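Local coordinates for uncharacterized protein (Thermus thermophilus HB8, PDB 4WVA) that hydrolyses mannosylglycerate, and also glucosylglycerate, releasing glycerate and the sugar, as a GH63 enzyme built on an (alpha/alpha)6 barrel, at residues 334-339 / 353-358. Sequence-based numbering, arbitrary orientation. Where two conformers were deposited one is given.
Sequences LPSVDP and PVWINV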
loop_
_atom_site.group_PDB
_atom_site.type_symbol
_atom_site.label_atom_id
_atom_site.label_comp_id
_atom_site.label_asym_id
_atom_site.label_seq_id
_atom_site.Cartn_x
_atom_site.Cartn_y
_atom_site.Cartn_z
ATOM N N LEU A 334 -21.099 -16.233 8.763
ATOM C CA LEU A 334 -19.911 -16.837 8.173
ATOM C C LEU A 334 -19.484 -18.000 9.070
ATOM O O LEU A 334 -19.164 -17.799 10.233
ATOM C CB LEU A 334 -18.795 -15.805 8.160
ATOM C CG LEU A 334 -17.480 -16.183 7.492
ATOM C CD1 LEU A 334 -17.632 -16.304 5.994
ATOM C CD2 LEU A 334 -16.428 -15.126 7.835
ATOM N N PRO A 335 -19.479 -19.231 8.542
ATOM C CA PRO A 335 -18.971 -20.315 9.402
ATOM C C PRO A 335 -17.511 -20.085 9.784
ATOM O O PRO A 335 -16.762 -19.433 9.045
ATOM C CB PRO A 335 -19.119 -21.578 8.548
ATOM C CG PRO A 335 -19.493 -21.129 7.207
ATOM C CD PRO A 335 -19.903 -19.697 7.219
ATOM N N SER A 336 -17.121 -20.610 10.937
ATOM C CA SER A 336 -15.772 -20.400 11.458
ATOM C C SER A 336 -14.701 -21.193 10.717
ATOM O O SER A 336 -13.515 -20.874 10.827
ATOM C CB SER A 336 -15.732 -20.607 12.972
ATOM O OG SER A 336 -16.419 -21.798 13.396
ATOM N N VAL A 337 -15.122 -22.223 9.994
ATOM C CA VAL A 337 -14.234 -22.923 9.073
ATOM C C VAL A 337 -14.984 -23.254 7.804
ATOM O O VAL A 337 -16.216 -23.366 7.791
ATOM C CB VAL A 337 -13.616 -24.216 9.659
ATOM C CG1 VAL A 337 -12.877 -23.936 10.952
ATOM C CG2 VAL A 337 -14.665 -25.292 9.858
ATOM N N ASP A 338 -14.226 -23.368 6.713
ATOM C CA ASP A 338 -14.759 -23.726 5.418
ATOM C C ASP A 338 -15.679 -24.948 5.584
ATOM O O ASP A 338 -15.238 -25.990 6.081
ATOM C CB ASP A 338 -13.571 -24.023 4.489
ATOM C CG ASP A 338 -13.971 -24.412 3.068
ATOM O OD1 ASP A 338 -15.150 -24.690 2.781
ATOM O OD2 ASP A 338 -13.051 -24.446 2.219
ATOM N N PRO A 339 -16.953 -24.823 5.173
ATOM C CA PRO A 339 -17.889 -25.923 5.392
ATOM C C PRO A 339 -17.553 -27.193 4.605
ATOM O O PRO A 339 -18.124 -28.258 4.901
ATOM C CB PRO A 339 -19.249 -25.353 4.967
ATOM C CG PRO A 339 -18.969 -24.103 4.227
ATOM C CD PRO A 339 -17.610 -23.617 4.643
ATOM N N PRO A 353 -19.174 -23.373 13.656
ATOM C CA PRO A 353 -20.222 -22.421 14.019
ATOM C C PRO A 353 -19.967 -20.953 13.617
ATOM O O PRO A 353 -18.823 -20.534 13.450
ATOM C CB PRO A 353 -20.283 -22.546 15.534
ATOM C CG PRO A 353 -19.934 -23.964 15.777
ATOM C CD PRO A 353 -18.806 -24.225 14.810
ATOM N N VAL A 354 -21.072 -20.224 13.458
ATOM C CA VAL A 354 -21.103 -18.793 13.158
ATOM C C VAL A 354 -20.963 -18.005 14.450
ATOM O O VAL A 354 -21.615 -18.290 15.470
ATOM C CB VAL A 354 -22.432 -18.390 12.463
ATOM C CG1 VAL A 354 -22.542 -16.876 12.279
ATOM C CG2 VAL A 354 -22.581 -19.067 11.098
ATOM N N TRP A 355 -20.115 -16.989 14.409
ATOM C CA TRP A 355 -19.856 -16.118 15.545
ATOM C C TRP A 355 -20.179 -14.684 15.182
ATOM O O TRP A 355 -19.780 -14.172 14.138
ATOM C CB TRP A 355 -18.394 -16.197 15.966
ATOM C CG TRP A 355 -17.992 -17.512 16.582
ATOM C CD1 TRP A 355 -17.801 -18.703 15.949
ATOM C CD2 TRP A 355 -17.715 -17.739 17.958
ATOM N NE1 TRP A 355 -17.429 -19.672 16.860
ATOM C CE2 TRP A 355 -17.360 -19.102 18.099
ATOM C CE3 TRP A 355 -17.730 -16.921 19.089
ATOM C CZ2 TRP A 355 -17.007 -19.651 19.324
ATOM C CZ3 TRP A 355 -17.396 -17.465 20.305
ATOM C CH2 TRP A 355 -17.030 -18.821 20.416
ATOM N N ILE A 356 -20.856 -14.000 16.082
ATOM C CA ILE A 356 -21.333 -12.665 15.769
ATOM C C ILE A 356 -20.199 -11.646 15.666
ATOM O O ILE A 356 -20.247 -10.744 14.810
ATOM C CB ILE A 356 -22.389 -12.202 16.799
ATOM C CG1 ILE A 356 -23.552 -13.197 16.880
ATOM C CG2 ILE A 356 -22.927 -10.826 16.467
ATOM C CD1 ILE A 356 -24.312 -13.464 15.605
ATOM N N ASN A 357 -19.210 -11.728 16.553
ATOM C CA ASN A 357 -18.102 -10.780 16.496
ATOM C C ASN A 357 -17.297 -10.857 15.180
ATOM O O ASN A 357 -16.872 -9.826 14.629
ATOM C CB ASN A 357 -17.179 -10.922 17.712
ATOM C CG ASN A 357 -16.385 -12.214 17.705
ATOM O OD1 ASN A 357 -16.901 -13.278 17.367
ATOM N ND2 ASN A 357 -15.119 -12.129 18.096
ATOM N N VAL A 358 -17.096 -12.078 14.689
ATOM C CA VAL A 358 -16.380 -12.282 13.428
ATOM C C VAL A 358 -17.262 -11.857 12.242
ATOM O O VAL A 358 -16.769 -11.210 11.305
ATOM C CB VAL A 358 -15.854 -13.728 13.293
ATOM C CG1 VAL A 358 -15.193 -13.934 11.939
ATOM C CG2 VAL A 358 -14.868 -14.010 14.423
HETATM O O HOH W 1 -18.554 -16.031 12.106
#
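The carbonyl O of Pro353 is gripped twice by Ser336. Ser336 OG donates to Pro353 O at 2.7 Å, meeting a lone pair in the carbonyl plane with a C=O...OG angle of 132°. The backbone N of Ser336 adds a weak, bent bond of 3.0 Å to the same Pro353 O. Ser336 holds OG between its own N and carbonyl carbon (chi1 46°), which lets hydroxyl and amide converge on one acceptor. Ser336 OG also takes a hydrogen bond from Gly352 N, the residue just before 353-358, so one side chain joins two neighbouring backbone groups. CB of Ser336 lies 4.1 Å from CD1 of Trp355, at the pyrrole part of the indole.

A water makes the second link: it donates to Leu334 O at 2.6 Å and accepts from Trp355 N at 2.9 Å. Val354 lies alongside Leu334, its CG2 3.7 Å from Leu334 O. Farther along, CD2 of Leu334 meets CG1 of Val358 loosely, at 4.4 Å.

Trp355 is the N-cap residue of helix 356-368. Its NE1 bonds to Tyr349 O, and its ring stacks with Trp350 and Tyr394. The side chain also lies close to Glu393, the probable proton acceptor, and to a bound Tris molecule, consistent with Trp355 lining the active-site pocket. The segment 334-339 belongs to the long loop between helices 313-327 and 356-368. Leu334 packs on Trp326 of helix 313-327 and on Leu378 of helix 372-389, Val354 on Leu385 of that same helix, and Trp355 on Trp410 of helix 409-418.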